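Local coordinates for FixG-related protein (Vibrio parahaemolyticus, PDB 2R39) that is of unknown function, this piece being the C-terminal immunoglobulin-like domain of a longer, probably membrane-bound protein thought to bind 4Fe-4S clusters and take part in electron transport, at residues K54-V59 and A91-Q96. Sequence-based numbering, arbitrary orientation.
Sequences KGLNDV and AITTIQ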
loop_
_atom_site.group_PDB
_atom_site.type_symbol
_atom_site.label_atom_id
_atom_site.label_comp_id
_atom_site.label_asym_id
_atom_site.label_seq_id
_atom_site.Cartn_x
_atom_site.Cartn_y
_atom_site.Cartn_z
ATOM N N LYS A 54 3.443 5.465 4.327
ATOM C CA LYS A 54 4.299 6.344 5.089
ATOM C C LYS A 54 5.470 5.572 5.669
ATOM O O LYS A 54 5.370 4.351 5.864
ATOM C CB LYS A 54 3.482 7.132 6.114
ATOM C CG LYS A 54 3.361 6.542 7.466
ATOM C CD LYS A 54 3.001 7.617 8.508
ATOM C CE LYS A 54 1.788 8.433 8.096
ATOM N NZ LYS A 54 1.035 8.927 9.304
ATOM N N GLY A 55 6.597 6.260 5.859
ATOM C CA GLY A 55 7.768 5.653 6.472
ATOM C C GLY A 55 9.018 5.628 5.618
ATOM O O GLY A 55 10.080 5.268 6.112
ATOM N N LEU A 56 8.900 6.007 4.345
ATOM C CA LEU A 56 10.082 6.087 3.460
ATOM C C LEU A 56 10.414 7.541 3.154
ATOM O O LEU A 56 9.522 8.318 2.811
ATOM C CB LEU A 56 9.832 5.303 2.157
ATOM C CG LEU A 56 9.918 3.784 2.351
ATOM C CD1 LEU A 56 9.198 3.003 1.244
ATOM C CD2 LEU A 56 11.397 3.366 2.445
ATOM N N ASN A 57 11.690 7.905 3.288
ATOM C CA ASN A 57 12.135 9.293 3.062
ATOM C C ASN A 57 12.315 9.631 1.578
ATOM O O ASN A 57 12.357 10.794 1.171
ATOM C CB ASN A 57 13.433 9.556 3.859
ATOM C CG ASN A 57 13.213 9.472 5.365
ATOM O OD1 ASN A 57 12.081 9.565 5.852
ATOM N ND2 ASN A 57 14.280 9.324 6.099
ATOM N N ASP A 58 12.411 8.586 0.773
ATOM C CA ASP A 58 12.465 8.702 -0.675
ATOM C C ASP A 58 11.779 7.447 -1.174
ATOM O O ASP A 58 12.142 6.333 -0.771
ATOM C CB ASP A 58 13.916 8.759 -1.163
ATOM C CG ASP A 58 14.027 8.673 -2.681
ATOM O OD1 ASP A 58 13.888 7.551 -3.237
ATOM O OD2 ASP A 58 14.257 9.716 -3.317
ATOM N N VAL A 59 10.754 7.611 -2.009
ATOM C CA VAL A 59 10.043 6.448 -2.506
ATOM C C VAL A 59 9.275 6.795 -3.779
ATOM O O VAL A 59 8.801 7.937 -3.964
ATOM C CB VAL A 59 9.115 5.798 -1.407
ATOM C CG1 VAL A 59 8.065 6.788 -0.905
ATOM C CG2 VAL A 59 8.447 4.500 -1.905
ATOM N N ALA A 91 18.510 -1.415 6.023
ATOM C CA ALA A 91 17.996 -2.406 5.085
ATOM C C ALA A 91 16.524 -2.717 5.323
ATOM O O ALA A 91 15.838 -3.177 4.414
ATOM C CB ALA A 91 18.817 -3.681 5.149
ATOM N N ILE A 92 16.058 -2.518 6.552
ATOM C CA ILE A 92 14.642 -2.768 6.889
ATOM C C ILE A 92 13.960 -1.512 7.376
ATOM O O ILE A 92 14.294 -0.976 8.447
ATOM C CB ILE A 92 14.459 -3.862 7.970
ATOM C CG1 ILE A 92 15.135 -5.147 7.531
ATOM C CG2 ILE A 92 12.925 -4.097 8.250
ATOM C CD1 ILE A 92 15.405 -6.083 8.606
ATOM N N THR A 93 12.972 -1.060 6.608
ATOM C CA THR A 93 12.186 0.091 6.976
ATOM C C THR A 93 10.748 -0.318 7.334
ATOM O O THR A 93 10.071 -1.017 6.550
ATOM C CB THR A 93 12.184 1.117 5.827
ATOM O OG1 THR A 93 13.539 1.386 5.427
ATOM C CG2 THR A 93 11.533 2.425 6.247
ATOM N N THR A 94 10.275 0.132 8.503
ATOM C CA THR A 94 8.854 0.015 8.846
ATOM C C THR A 94 8.040 1.024 8.078
ATOM O O THR A 94 8.378 2.214 8.050
ATOM C CB THR A 94 8.603 0.212 10.367
ATOM O OG1 THR A 94 9.303 -0.809 11.056
ATOM C CG2 THR A 94 7.103 0.047 10.700
ATOM N N ILE A 95 6.982 0.543 7.416
ATOM C CA ILE A 95 6.105 1.403 6.651
ATOM C C ILE A 95 4.672 1.087 7.057
ATOM O O ILE A 95 4.423 0.065 7.696
ATOM C CB ILE A 95 6.307 1.218 5.102
ATOM C CG1 ILE A 95 6.049 -0.248 4.690
ATOM C CG2 ILE A 95 7.771 1.645 4.680
ATOM C CD1 ILE A 95 5.918 -0.514 3.148
ATOM N N GLN A 96 3.744 1.960 6.684
ATOM C CA GLN A 96 2.330 1.687 6.842
ATOM C C GLN A 96 1.682 2.053 5.550
ATOM O O GLN A 96 1.950 3.139 5.011
ATOM C CB GLN A 96 1.709 2.638 7.849
ATOM C CG GLN A 96 1.730 2.216 9.276
ATOM C CD GLN A 96 1.004 3.250 10.092
ATOM O OE1 GLN A 96 0.834 4.397 9.638
ATOM N NE2 GLN A 96 0.539 2.863 11.260
HETATM O O HOH W 1 9.846 4.373 8.685
#
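Lys54 and Gln96 form an antiparallel hydrogen-bonded pair: Lys54 N donates to Gln96 O at 2.8 Å, in the plane of that carbonyl, and Gln96 N returns a bond to Lys54 O at 3.0 Å. Lys54 O also takes a CA-H...O contact from Ile95 CA (3.1 Å). One residue on, the ladder ends. Gly55, at phi 120° and psi -8°, turns the chain out of the strand, with its CA close to Thr94 O. A water bridges the parting backbones, donating 2.7 Å bonds to both Gly55 O and Thr94 O. In the beta-sandwich of this immunoglobulin-like domain, this is where strand 47-54 peels away from strand 92-101 and the chain crosses to strand 60-62 of the other sheet. Leu56 begins that crossing. With CG turned anti to its carbonyl carbon (chi1 -75°), the end of its side chain comes back to the strand at a slant: CG packs on Ile95 CG2 at 3.8 Å, and the CD2 branch meets Thr93 CG2 at 3.9 Å. That same Thr93 methyl sits 3.2 Å from Gly55 O. Leu81 of strand 74-83, in the facing sheet, touches both Leu56 and Ile95. On the strand pair itself, the Lys54 and Gln96 side chains run alongside each other the same way, with Gln96 OE1 4.0 Å from Lys54 CG, and Gln96 also leans on Glu109 of strand 106-115.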